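PDB 5Y0E: TssK from Serratia sp. FS14, which is a baseplate component of the bacterial type VI secretion system, probably helping to join the baseplate to the membrane complex of the secretion machine. Local coordinates for residues 114-119 and 148-153; 343-348 and 422-427; 359-364 and 429-434. All coordinates share one frame; numbering follows the deposited sequence.

Contact 1 of 3, residues 114-119 and 148-153; sequences FQESPE and RLRLRL
E116 and R150 come level with CA atoms 9.4 Å apart, where the irregular loop 114-119 passes a break in strand 142-155; R150 is the centre of an inverse gamma turn there. That distance is spanned by long side chains. With CG beside its own backbone N and anti to the carbonyl carbon (chi1 -53°), R150 sets out toward the loop and bends at chi2 and chi3 before its guanidinium meets the E116 carboxylate. The two charged groups form a salt bridge in which R150 NH1 gives a hydrogen bond to E116 OE2 at 2.5 Å. OE2 receives it on its syn lone pair, and although the flat groups are only 21° from coplanar, the bond is bent, with an N-H...O angle of 143°. E116 OE1 also sits beside the arginine, 2.9 Å from R150 NH1 and in the guanidinium plane, and takes a weak bond from S117 N of its own segment. On the arginine, NE donates to the A122 carbonyl, so two bonds hold the guanidinium of this buried residue. Farther along, R152 brings NH2 to 3.9 Å from E119 N, edge-on to the loop backbone, a looser approach. F114, at the start of the loop, packs against V137 and T10 of two neighbouring subunits. Altogether this is a surface salt bridge pinning the connection between strands 112-113 and 124-131 to the broken strand 142-155 of the same mixed sheet.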
loop_
_atom_site.group_PDB
_atom_site.type_symbol
_atom_site.label_atom_id
_atom_site.label_comp_id
_atom_site.label_asym_id
_atom_site.label_seq_id
_atom_site.Cartn_x
_atom_site.Cartn_y
_atom_site.Cartn_z
ATOM N N PHE A 114 45.304 6.871 11.737
ATOM C CA PHE A 114 45.747 5.853 12.650
ATOM C C PHE A 114 45.733 6.342 14.087
ATOM O O PHE A 114 45.847 5.567 15.019
ATOM C CB PHE A 114 47.125 5.382 12.220
ATOM C CG PHE A 114 47.185 4.924 10.800
ATOM C CD1 PHE A 114 47.307 5.824 9.784
ATOM C CD2 PHE A 114 47.098 3.597 10.486
ATOM C CE1 PHE A 114 47.346 5.416 8.479
ATOM C CE2 PHE A 114 47.136 3.179 9.178
ATOM C CZ PHE A 114 47.264 4.092 8.174
ATOM N N GLN A 115 45.485 7.627 14.223
ATOM C CA GLN A 115 45.458 8.283 15.494
ATOM C C GLN A 115 44.255 9.176 15.545
ATOM O O GLN A 115 44.117 10.039 14.705
ATOM C CB GLN A 115 46.667 9.175 15.529
ATOM C CG GLN A 115 47.516 9.114 16.764
ATOM C CD GLN A 115 48.614 10.134 16.663
ATOM O OE1 GLN A 115 48.414 11.193 16.074
ATOM N NE2 GLN A 115 49.786 9.816 17.200
ATOM N N GLU A 116 43.402 8.914 16.520
ATOM C CA GLU A 116 42.208 9.682 16.694
ATOM C C GLU A 116 42.601 11.072 17.001
ATOM O O GLU A 116 43.546 11.349 17.694
ATOM C CB GLU A 116 41.333 9.154 17.823
ATOM C CG GLU A 116 39.948 8.643 17.426
ATOM C CD GLU A 116 39.248 9.442 16.344
ATOM O OE1 GLU A 116 39.138 10.657 16.451
ATOM O OE2 GLU A 116 38.796 8.838 15.372
ATOM N N SER A 117 41.835 11.962 16.456
ATOM C CA SER A 117 42.058 13.340 16.665
ATOM C C SER A 117 40.716 14.024 16.530
ATOM O O SER A 117 39.792 13.518 15.928
ATOM C CB SER A 117 43.061 13.827 15.634
ATOM O OG SER A 117 43.315 15.200 15.731
ATOM N N PRO A 118 40.591 15.230 17.066
ATOM C CA PRO A 118 39.344 15.960 16.888
ATOM C C PRO A 118 39.408 16.677 15.543
ATOM O O PRO A 118 40.453 16.737 14.916
ATOM C CB PRO A 118 39.421 16.979 17.996
ATOM C CG PRO A 118 40.874 17.323 18.025
ATOM C CD PRO A 118 41.629 16.080 17.655
ATOM N N GLU A 119 38.292 17.147 15.039
ATOM C CA GLU A 119 38.347 17.900 13.800
ATOM C C GLU A 119 39.060 17.294 12.580
ATOM O O GLU A 119 39.630 18.012 11.790
ATOM C CB GLU A 119 39.069 19.182 14.115
ATOM C CG GLU A 119 40.247 18.931 15.024
ATOM C CD GLU A 119 41.554 19.055 14.294
ATOM O OE1 GLU A 119 41.677 19.958 13.459
ATOM O OE2 GLU A 119 42.464 18.260 14.557
ATOM N N ARG A 148 37.483 1.401 10.604
ATOM C CA ARG A 148 36.312 1.561 11.406
ATOM C C ARG A 148 35.746 2.914 11.133
ATOM O O ARG A 148 36.455 3.890 11.139
ATOM C CB ARG A 148 36.718 1.419 12.845
ATOM C CG ARG A 148 35.704 1.854 13.854
ATOM C CD ARG A 148 36.440 2.216 15.114
ATOM N NE ARG A 148 35.594 2.843 16.103
ATOM C CZ ARG A 148 35.705 2.611 17.396
ATOM N NH1 ARG A 148 34.912 3.221 18.250
ATOM N NH2 ARG A 148 36.618 1.777 17.825
ATOM N N LEU A 149 34.449 2.946 10.878
ATOM C CA LEU A 149 33.732 4.163 10.541
ATOM C C LEU A 149 33.728 5.183 11.633
ATOM O O LEU A 149 33.292 4.920 12.720
ATOM C CB LEU A 149 32.293 3.844 10.213
ATOM C CG LEU A 149 31.928 3.568 8.776
ATOM C CD1 LEU A 149 30.450 3.336 8.718
ATOM C CD2 LEU A 149 32.309 4.712 7.890
ATOM N N ARG A 150 34.147 6.385 11.301
ATOM C CA ARG A 150 34.204 7.457 12.257
ATOM C C ARG A 150 32.902 8.208 12.412
ATOM O O ARG A 150 32.787 9.355 12.068
ATOM C CB ARG A 150 35.335 8.387 11.900
ATOM C CG ARG A 150 36.627 7.628 11.730
ATOM C CD ARG A 150 37.830 8.408 12.154
ATOM N NE ARG A 150 37.733 9.770 11.713
ATOM C CZ ARG A 150 37.835 10.809 12.511
ATOM N NH1 ARG A 150 38.034 10.635 13.776
ATOM N NH2 ARG A 150 37.734 12.011 12.046
ATOM N N LEU A 151 31.931 7.517 12.969
ATOM C CA LEU A 151 30.638 8.051 13.215
ATOM C C LEU A 151 30.748 8.921 14.423
ATOM O O LEU A 151 31.548 8.700 15.289
ATOM C CB LEU A 151 29.659 6.934 13.471
ATOM C CG LEU A 151 29.348 6.055 12.293
ATOM C CD1 LEU A 151 28.371 5.004 12.728
ATOM C CD2 LEU A 151 28.764 6.889 11.196
ATOM N N ARG A 152 29.915 9.921 14.486
ATOM C CA ARG A 152 29.995 10.814 15.579
ATOM C C ARG A 152 28.695 11.481 15.944
ATOM O O ARG A 152 27.966 11.916 15.089
ATOM C CB ARG A 152 30.989 11.886 15.198
ATOM C CG ARG A 152 31.066 13.009 16.188
ATOM C CD ARG A 152 31.717 14.235 15.628
ATOM N NE ARG A 152 33.123 14.003 15.465
ATOM C CZ ARG A 152 34.007 14.970 15.368
ATOM N NH1 ARG A 152 33.588 16.218 15.432
ATOM N NH2 ARG A 152 35.285 14.694 15.197
ATOM N N LEU A 153 28.383 11.543 17.230
ATOM C CA LEU A 153 27.200 12.237 17.691
ATOM C C LEU A 153 27.544 13.690 17.872
ATOM O O LEU A 153 28.566 13.982 18.423
ATOM C CB LEU A 153 26.750 11.659 19.002
ATOM C CG LEU A 153 26.336 10.232 18.818
ATOM C CD1 LEU A 153 26.531 9.470 20.089
ATOM C CD2 LEU A 153 24.917 10.151 18.343
#

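Contact 2 of 3, residues 343-348 and 422-427; sequences FGFVLA and SAFALH
F345 and F424 meet ring against ring in the tight half of this contact, while L347 and L426 touch more lightly beside them. The strands run in the same direction with CA atoms 10.5 Å apart at the F345-F424 level, too far for backbone bonding and about right for two side chains between them. Both phenylalanines hold CG beside the backbone N and anti to the carbonyl carbon (chi1 -68° for F345), which sends each ring into the space between the strands. F424 comes in by its edge, putting CZ 3.6 Å above the plane of F345 and over the ring centre. The planes stand 56° apart, a tilted edge-to-face pair whose closest carbons, F345 CE1 and F424 CE1, are 3.5 Å from each other. By contrast, the leucines reach tip to tip, with L347 CD1 4.1 Å from L426 CD2 as the one close approach. All four residues are buried; the solvent side lies at the ends of 422-427, where S422, in the loop before the strand, is exposed and A423 and H427 are partly so. Around them, F439 offers F424 a second edge-to-face partner, and I368 lies against both F424 and L426. With no hydrogen bond or charge across it, the contact is purely apolar: cohesion probably comes mainly from hydrophobic burial and close fit in the domain core.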
loop_
_atom_site.group_PDB
_atom_site.type_symbol
_atom_site.label_atom_id
_atom_site.label_comp_id
_atom_site.label_asym_id
_atom_site.label_seq_id
_atom_site.Cartn_x
_atom_site.Cartn_y
_atom_site.Cartn_z
ATOM N N PHE A 343 -9.292 9.290 33.876
ATOM C CA PHE A 343 -10.454 8.851 33.153
ATOM C C PHE A 343 -11.403 7.958 33.891
ATOM O O PHE A 343 -11.022 7.220 34.754
ATOM C CB PHE A 343 -10.002 8.065 31.928
ATOM C CG PHE A 343 -9.391 8.901 30.864
ATOM C CD1 PHE A 343 -8.080 9.274 30.940
ATOM C CD2 PHE A 343 -10.128 9.310 29.800
ATOM C CE1 PHE A 343 -7.512 10.051 29.973
ATOM C CE2 PHE A 343 -9.577 10.083 28.831
ATOM C CZ PHE A 343 -8.260 10.454 28.915
ATOM N N GLY A 344 -12.664 8.051 33.520
ATOM C CA GLY A 344 -13.675 7.163 34.036
ATOM C C GLY A 344 -13.720 5.964 33.104
ATOM O O GLY A 344 -13.151 5.958 32.032
ATOM N N PHE A 345 -14.440 4.933 33.481
ATOM C CA PHE A 345 -14.449 3.767 32.620
ATOM C C PHE A 345 -15.835 3.153 32.589
ATOM O O PHE A 345 -16.455 2.966 33.638
ATOM C CB PHE A 345 -13.401 2.768 33.090
ATOM C CG PHE A 345 -12.003 3.252 32.895
ATOM C CD1 PHE A 345 -11.344 3.029 31.702
ATOM C CD2 PHE A 345 -11.353 3.957 33.883
ATOM C CE1 PHE A 345 -10.056 3.485 31.507
ATOM C CE2 PHE A 345 -10.066 4.417 33.689
ATOM C CZ PHE A 345 -9.417 4.182 32.500
ATOM N N VAL A 346 -16.325 2.863 31.384
ATOM C CA VAL A 346 -17.690 2.392 31.185
ATOM C C VAL A 346 -17.691 1.215 30.222
ATOM O O VAL A 346 -16.957 1.198 29.231
ATOM C CB VAL A 346 -18.621 3.500 30.650
ATOM C CG1 VAL A 346 -20.024 3.003 30.593
ATOM C CG2 VAL A 346 -18.574 4.714 31.512
ATOM N N LEU A 347 -18.606 0.306 30.451
ATOM C CA LEU A 347 -18.796 -0.836 29.607
ATOM C C LEU A 347 -20.168 -0.757 28.967
ATOM O O LEU A 347 -21.138 -0.765 29.649
ATOM C CB LEU A 347 -18.765 -2.070 30.458
ATOM C CG LEU A 347 -17.490 -2.847 30.487
ATOM C CD1 LEU A 347 -17.787 -4.095 31.253
ATOM C CD2 LEU A 347 -17.091 -3.185 29.078
ATOM N N ALA A 348 -20.244 -0.674 27.658
ATOM C CA ALA A 348 -21.512 -0.620 26.980
ATOM C C ALA A 348 -21.769 -2.048 26.646
ATOM O O ALA A 348 -20.986 -2.647 25.989
ATOM C CB ALA A 348 -21.391 0.207 25.728
ATOM N N SER A 422 -1.085 -1.554 33.222
ATOM C CA SER A 422 -1.129 -0.998 31.879
ATOM C C SER A 422 -2.207 -1.635 31.015
ATOM O O SER A 422 -2.205 -1.430 29.794
ATOM C CB SER A 422 0.231 -1.148 31.201
ATOM O OG SER A 422 0.573 -2.516 31.085
ATOM N N ALA A 423 -3.142 -2.367 31.606
ATOM C CA ALA A 423 -4.178 -3.001 30.813
ATOM C C ALA A 423 -5.231 -3.552 31.745
ATOM O O ALA A 423 -4.910 -4.056 32.821
ATOM C CB ALA A 423 -3.614 -4.130 29.948
ATOM N N PHE A 424 -6.481 -3.448 31.329
ATOM C CA PHE A 424 -7.546 -4.128 32.031
ATOM C C PHE A 424 -7.633 -5.561 31.549
ATOM O O PHE A 424 -7.414 -5.860 30.374
ATOM C CB PHE A 424 -8.892 -3.455 31.784
ATOM C CG PHE A 424 -9.028 -2.084 32.373
ATOM C CD1 PHE A 424 -8.592 -0.972 31.683
ATOM C CD2 PHE A 424 -9.654 -1.903 33.590
ATOM C CE1 PHE A 424 -8.753 0.284 32.211
ATOM C CE2 PHE A 424 -9.810 -0.654 34.119
ATOM C CZ PHE A 424 -9.369 0.441 33.426
ATOM N N ALA A 425 -7.978 -6.448 32.463
ATOM C CA ALA A 425 -8.343 -7.805 32.107
ATOM C C ALA A 425 -9.792 -8.023 32.499
ATOM O O ALA A 425 -10.201 -7.661 33.605
ATOM C CB ALA A 425 -7.439 -8.828 32.787
ATOM N N LEU A 426 -10.565 -8.592 31.587
ATOM C CA LEU A 426 -11.975 -8.856 31.820
ATOM C C LEU A 426 -12.253 -10.306 31.482
ATOM O O LEU A 426 -11.927 -10.763 30.385
ATOM C CB LEU A 426 -12.879 -7.954 30.977
ATOM C CG LEU A 426 -12.713 -6.437 31.045
ATOM C CD1 LEU A 426 -11.649 -5.941 30.093
ATOM C CD2 LEU A 426 -14.040 -5.765 30.757
ATOM N N HIS A 427 -12.887 -11.009 32.413
ATOM C CA HIS A 427 -13.275 -12.400 32.250
ATOM C C HIS A 427 -14.732 -12.496 32.616
ATOM O O HIS A 427 -15.148 -11.946 33.609
ATOM C CB HIS A 427 -12.481 -13.294 33.176
ATOM C CG HIS A 427 -12.882 -14.729 33.117
ATOM N ND1 HIS A 427 -13.934 -15.235 33.839
ATOM C CD2 HIS A 427 -12.365 -15.769 32.429
ATOM C CE1 HIS A 427 -14.051 -16.526 33.596
ATOM N NE2 HIS A 427 -13.108 -16.876 32.745
#

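Contact 3 of 3, residues 359-364 and 429-434; sequences LTHFPA and AGEFPG
H361 and E431 set their side chains at about a right angle, yet the flat groups at their ends turn nearly into one plane, 30° apart. That alignment lets H361 ND1 donate a hydrogen bond to E431 OE2 that is 2.8 Å long and almost perfectly straight (175°). The acceptor lies practically in the plane of the imidazole, and the nitrogen approaches the carboxylate from its syn side. E431 reaches this position with CG between the backbone N and the carbonyl carbon (chi1 60°) and the chain extended beyond. The same torsion lays its CG over one face of the next ring, F432, 3.6 Å above the plane and offset toward the rim. Q365 NE2 also bonds to E431 OE2, so two donors grip this one oxygen, and a carboxylate so placed would tend to stabilise a protonated imidazole.

Beneath the polar pair, F432 points its ring end at the helix backbone. Its CZ lies 4.2 Å from F362 CA and the same distance from H361 CB, a wedge between consecutive residues rather than a stack on either. F362 itself turns another way, its CB 4.5 Å from F432 CE2 while its ring meets F406 and rests on V349. Loop 429-434, which joins strands 423-428 and 436-443, is thus held against helix 355-365 through H361 and F362, just before the kink at P363. The helix in turn packs on strands 343-350 and 404-408, and V353, just ahead of it, covers F432 and P433.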
loop_
_atom_site.group_PDB
_atom_site.type_symbol
_atom_site.label_atom_id
_atom_site.label_comp_id
_atom_site.label_asym_id
_atom_site.label_seq_id
_atom_site.Cartn_x
_atom_site.Cartn_y
_atom_site.Cartn_z
ATOM N N LEU A 359 -29.065 -7.350 34.186
ATOM C CA LEU A 359 -28.753 -6.414 35.225
ATOM C C LEU A 359 -28.195 -7.062 36.460
ATOM O O LEU A 359 -27.468 -6.439 37.201
ATOM C CB LEU A 359 -29.964 -5.592 35.581
ATOM C CG LEU A 359 -30.300 -4.568 34.528
ATOM C CD1 LEU A 359 -31.673 -4.036 34.800
ATOM C CD2 LEU A 359 -29.314 -3.435 34.486
ATOM N N THR A 360 -28.498 -8.323 36.658
ATOM C CA THR A 360 -28.007 -8.981 37.836
ATOM C C THR A 360 -26.808 -9.846 37.567
ATOM O O THR A 360 -25.781 -9.674 38.168
ATOM C CB THR A 360 -29.109 -9.787 38.520
ATOM O OG1 THR A 360 -29.742 -10.625 37.568
ATOM C CG2 THR A 360 -30.141 -8.872 39.056
ATOM N N HIS A 361 -26.915 -10.759 36.636
ATOM C CA HIS A 361 -25.809 -11.640 36.377
ATOM C C HIS A 361 -24.561 -11.011 35.797
ATOM O O HIS A 361 -23.468 -11.396 36.146
ATOM C CB HIS A 361 -26.248 -12.779 35.476
ATOM C CG HIS A 361 -27.326 -13.628 36.060
ATOM N ND1 HIS A 361 -27.604 -14.891 35.601
ATOM C CD2 HIS A 361 -28.192 -13.395 37.067
ATOM C CE1 HIS A 361 -28.599 -15.397 36.299
ATOM N NE2 HIS A 361 -28.977 -14.506 37.190
ATOM N N PHE A 362 -24.695 -10.050 34.911
ATOM C CA PHE A 362 -23.508 -9.482 34.302
ATOM C C PHE A 362 -22.532 -8.866 35.271
ATOM O O PHE A 362 -21.359 -9.142 35.217
ATOM C CB PHE A 362 -23.871 -8.472 33.238
ATOM C CG PHE A 362 -22.699 -7.947 32.497
ATOM C CD1 PHE A 362 -22.216 -8.604 31.413
ATOM C CD2 PHE A 362 -22.086 -6.801 32.894
ATOM C CE1 PHE A 362 -21.140 -8.128 30.729
ATOM C CE2 PHE A 362 -21.003 -6.318 32.219
ATOM C CZ PHE A 362 -20.529 -6.986 31.136
ATOM N N PRO A 363 -23.022 -8.033 36.168
ATOM C CA PRO A 363 -22.144 -7.371 37.120
ATOM C C PRO A 363 -21.460 -8.321 38.069
ATOM O O PRO A 363 -20.434 -7.958 38.600
ATOM C CB PRO A 363 -23.085 -6.465 37.888
ATOM C CG PRO A 363 -24.256 -6.307 37.022
ATOM C CD PRO A 363 -24.406 -7.604 36.337
ATOM N N ALA A 364 -22.024 -9.497 38.294
ATOM C CA ALA A 364 -21.419 -10.483 39.146
ATOM C C ALA A 364 -20.478 -11.359 38.352
ATOM O O ALA A 364 -19.368 -11.610 38.755
ATOM C CB ALA A 364 -22.495 -11.328 39.780
ATOM N N ALA A 429 -18.181 -15.141 33.054
ATOM C CA ALA A 429 -18.800 -16.461 33.086
ATOM C C ALA A 429 -19.866 -16.616 32.008
ATOM O O ALA A 429 -21.026 -16.265 32.231
ATOM C CB ALA A 429 -19.413 -16.710 34.457
ATOM N N GLY A 430 -19.499 -17.200 30.866
ATOM C CA GLY A 430 -20.214 -17.008 29.610
ATOM C C GLY A 430 -21.518 -17.735 29.347
ATOM O O GLY A 430 -21.535 -18.796 28.721
ATOM N N GLU A 431 -22.624 -17.145 29.768
ATOM C CA GLU A 431 -23.960 -17.608 29.419
ATOM C C GLU A 431 -24.715 -16.566 28.596
ATOM O O GLU A 431 -25.930 -16.433 28.726
ATOM C CB GLU A 431 -24.759 -17.940 30.680
ATOM C CG GLU A 431 -24.926 -16.737 31.616
ATOM C CD GLU A 431 -26.135 -16.840 32.526
ATOM O OE1 GLU A 431 -27.099 -17.546 32.170
ATOM O OE2 GLU A 431 -26.125 -16.211 33.604
ATOM N N PHE A 432 -24.023 -15.809 27.745
ATOM C CA PHE A 432 -24.571 -14.573 27.198
ATOM C C PHE A 432 -24.588 -14.593 25.678
ATOM O O PHE A 432 -23.727 -13.990 25.027
ATOM C CB PHE A 432 -23.786 -13.376 27.708
ATOM C CG PHE A 432 -23.848 -13.216 29.184
ATOM C CD1 PHE A 432 -22.945 -13.855 29.997
ATOM C CD2 PHE A 432 -24.815 -12.430 29.762
ATOM C CE1 PHE A 432 -23.000 -13.706 31.360
ATOM C CE2 PHE A 432 -24.873 -12.277 31.125
ATOM C CZ PHE A 432 -23.963 -12.915 31.926
ATOM N N PRO A 433 -25.581 -15.231 25.082
ATOM C CA PRO A 433 -25.691 -15.222 23.629
ATOM C C PRO A 433 -25.799 -13.816 23.083
ATOM O O PRO A 433 -26.507 -12.967 23.625
ATOM C CB PRO A 433 -26.976 -16.014 23.369
ATOM C CG PRO A 433 -27.705 -15.975 24.641
ATOM C CD PRO A 433 -26.675 -15.981 25.704
ATOM N N GLY A 434 -25.112 -13.587 21.977
ATOM C CA GLY A 434 -25.223 -12.331 21.280
ATOM C C GLY A 434 -24.417 -11.200 21.861
ATOM O O GLY A 434 -24.525 -10.080 21.367
#

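Overall arrangement
Contacts 2 and 3 belong to one structural neighbourhood, with centres 16 Å apart, and their segments alternate along the chain. Strand 343-350 leads on to helix 355-365, and strand 423-428 runs into loop 429-434, so contact 3 continues outward from the core that contact 2 fills. They touch directly where L347 CD1 packs 4.0 Å from F362 CZ. Contact 1 closes earlier in the chain and lies on the opposite side of its centre, about 30 Å from contact 2 and 50 Å from contact 3 between nearest atoms. Near contact 1 the other subunits of the trimer reach F114, whereas no other chain touches the segments of contact 2.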